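Side-chain contact in Glyoxalase/bleomycin resistance protein/dioxygenase (Albidiferax ferrireducens T118, PDB 4QB5), which belongs to the vicinal oxygen chelate superfamily and may act as a dioxygenase: residues C[36-39]-C[40-44]. Numbering follows the deposited sequence.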
ATOM      1  N   VAL C  36      12.065 -12.015 -11.485  1.00 22.71           N
ATOM      2  CA  VAL C  36      11.139 -11.433 -12.449  1.00 22.16           C
ATOM      3  C   VAL C  36      10.567 -10.080 -11.928  1.00 23.49           C
ATOM      4  O   VAL C  36      10.557  -9.094 -12.669  1.00 21.83           O
ATOM      5  CB  VAL C  36      10.021 -12.412 -12.850  1.00 23.71           C
ATOM      6  CG1 VAL C  36       8.878 -11.691 -13.569  1.00 24.76           C
ATOM      7  CG2 VAL C  36      10.578 -13.518 -13.777  1.00 24.74           C
ATOM      8  N   SER C  37      10.139 -10.019 -10.664  1.00 19.93           N
ATOM      9  CA  SER C  37       9.545  -8.785 -10.134  1.00 18.42           C
ATOM     10  C   SER C  37      10.590  -7.694  -9.922  1.00 16.51           C
ATOM     11  O   SER C  37      10.286  -6.560 -10.079  1.00 16.81           O
ATOM     12  CB  SER C  37       8.782  -9.085  -8.813  1.00 19.13           C
ATOM     13  OG  SER C  37       7.632  -9.893  -9.116  1.00 18.96           O
ATOM     14  N   LYS C  38      11.793  -8.052  -9.488  1.00 16.53           N
ATOM     15  CA  LYS C  38      12.898  -7.124  -9.358  1.00 19.32           C
ATOM     16  C   LYS C  38      13.177  -6.415 -10.697  1.00 19.16           C
ATOM     17  O   LYS C  38      13.386  -5.200 -10.760  1.00 17.63           O
ATOM     18  CB  LYS C  38      14.155  -7.820  -8.891  1.00 20.87           C
ATOM     19  CG  LYS C  38      15.291  -6.836  -8.702  1.00 24.38           C
ATOM     20  CD  LYS C  38      16.578  -7.535  -8.403  1.00 24.96           C
ATOM     21  CE  LYS C  38      17.589  -6.544  -7.902  1.00 26.43           C
ATOM     22  NZ  LYS C  38      18.019  -5.628  -8.962  1.00 24.50           N
ATOM     23  N   LYS C  39      13.140  -7.171 -11.769  1.00 20.89           N
ATOM     24  CA  LYS C  39      13.456  -6.604 -13.059  1.00 22.55           C
ATOM     25  C   LYS C  39      12.332  -5.656 -13.504  1.00 20.33           C
ATOM     26  O   LYS C  39      12.598  -4.558 -14.010  1.00 16.49           O
ATOM     27  CB  LYS C  39      13.708  -7.714 -14.046  1.00 26.63           C
ATOM     28  CG  LYS C  39      13.989  -7.195 -15.444  1.00 34.78           C
ATOM     29  CD  LYS C  39      14.388  -8.354 -16.373  1.00 41.47           C
ATOM     30  CE  LYS C  39      13.741  -8.164 -17.733  1.00 44.84           C
ATOM     31  NZ  LYS C  39      12.258  -8.044 -17.562  1.00 46.30           N
ATOM     32  N   PHE C  40      11.087  -6.057 -13.305  1.00 17.90           N
ATOM     33  CA  PHE C  40       9.947  -5.123 -13.507  1.00 16.55           C
ATOM     34  C   PHE C  40      10.052  -3.822 -12.689  1.00 14.61           C
ATOM     35  O   PHE C  40      10.006  -2.720 -13.278  1.00 14.40           O
ATOM     36  CB  PHE C  40       8.640  -5.881 -13.233  1.00 15.50           C
ATOM     37  CG  PHE C  40       7.425  -5.047 -13.323  1.00 15.49           C
ATOM     38  CD1 PHE C  40       6.811  -4.836 -14.532  1.00 14.90           C
ATOM     39  CD2 PHE C  40       6.875  -4.485 -12.215  1.00 14.15           C
ATOM     40  CE1 PHE C  40       5.650  -4.082 -14.612  1.00 15.08           C
ATOM     41  CE2 PHE C  40       5.718  -3.731 -12.283  1.00 15.52           C
ATOM     42  CZ  PHE C  40       5.100  -3.514 -13.487  1.00 16.04           C
ATOM     43  N   TYR C  41      10.228  -3.937 -11.367  1.00 14.13           N
ATOM     44  CA  TYR C  41      10.223  -2.738 -10.479  1.00 13.86           C
ATOM     45  C   TYR C  41      11.467  -1.851 -10.665  1.00 13.29           C
ATOM     46  O   TYR C  41      11.356  -0.639 -10.577  1.00 12.84           O
ATOM     47  CB  TYR C  41       9.927  -3.069  -8.990  1.00 13.32           C
ATOM     48  CG  TYR C  41       8.478  -3.361  -8.774  1.00 13.52           C
ATOM     49  CD1 TYR C  41       7.558  -2.316  -8.723  1.00 14.14           C
ATOM     50  CD2 TYR C  41       7.984  -4.682  -8.609  1.00 14.22           C
ATOM     51  CE1 TYR C  41       6.223  -2.553  -8.570  1.00 14.06           C
ATOM     52  CE2 TYR C  41       6.623  -4.914  -8.389  1.00 13.10           C
ATOM     53  CZ  TYR C  41       5.756  -3.867  -8.391  1.00 13.77           C
ATOM     54  OH  TYR C  41       4.387  -4.070  -8.224  1.00 14.61           O
ATOM     55  N   ASP C  42      12.623  -2.459 -10.913  1.00 13.99           N
ATOM     56  CA  ASP C  42      13.831  -1.718 -11.303  1.00 16.21           C
ATOM     57  C   ASP C  42      13.530  -0.797 -12.480  1.00 14.68           C
ATOM     58  O   ASP C  42      13.787   0.445 -12.426  1.00 17.02           O
ATOM     59  CB  ASP C  42      15.007  -2.687 -11.656  1.00 16.96           C
ATOM     60  CG  ASP C  42      15.676  -3.279 -10.425  1.00 17.99           C
ATOM     61  OD1 ASP C  42      15.247  -3.041  -9.238  1.00 19.95           O
ATOM     62  OD2 ASP C  42      16.679  -4.039 -10.618  1.00 21.56           O
ATOM     63  N   ALA C  43      12.924  -1.375 -13.500  1.00 14.40           N
ATOM     64  CA  ALA C  43      12.594  -0.647 -14.713  1.00 15.61           C
ATOM     65  C   ALA C  43      11.522   0.406 -14.446  1.00 15.81           C
ATOM     66  O   ALA C  43      11.625   1.590 -14.885  1.00 15.62           O
ATOM     67  CB  ALA C  43      12.115  -1.596 -15.860  1.00 17.21           C
ATOM     68  N   LEU C  44      10.509  -0.012 -13.704  1.00 14.41           N
ATOM     69  CA  LEU C  44       9.352   0.823 -13.460  1.00 14.22           C
ATOM     70  C   LEU C  44       9.682   2.005 -12.557  1.00 13.11           C
ATOM     71  O   LEU C  44       9.440   3.155 -12.896  1.00 14.86           O
ATOM     72  CB  LEU C  44       8.281  -0.003 -12.769  1.00 14.65           C
ATOM     73  CG  LEU C  44       6.974   0.707 -12.539  1.00 16.05           C
ATOM     74  CD1 LEU C  44       6.175   0.699 -13.827  1.00 16.42           C
ATOM     75  CD2 LEU C  44       6.201   0.079 -11.383  1.00 16.96           C
TER
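Lys38 runs out nearly straight, with CG trans to the backbone N (chi1 -178°), and bends only at its last torsion, while Asp42, one turn later, holds CG trans to its carbonyl carbon (chi1 -77°); the two side chains therefore converge at their charged ends. There Lys38 NZ donates to Asp42 OD2 at 2.7 Å, on the syn lone pair of that oxygen, and a salt bridge closes. The lysine chain slants across the carboxylate, its CG 3.7 Å from Asp42 OD2. The backbone joins the same two residues in the opposite sense, Asp42 N donating to Lys38 O at 2.8 Å. The other carboxylate oxygen, OD1, accepts from Tyr62 OH and Gly53 N, which probably keeps the carboxylate from turning and so positions OD2 for the lysine. On another side of the helix, Tyr41 sets the edge of its ring beside the preceding turn, CD2 lying 3.3 Å from Ser37 O, and its hydroxyl bonds to Asp134. Phe40 and Tyr41 both pack on Ile140 of strand 139-144. Bridge on a partly exposed flank and aromatics turned inward make helix 34-46 amphipathic; its packing against sheet is typical of the βαβββ modules of the vicinal oxygen chelate fold.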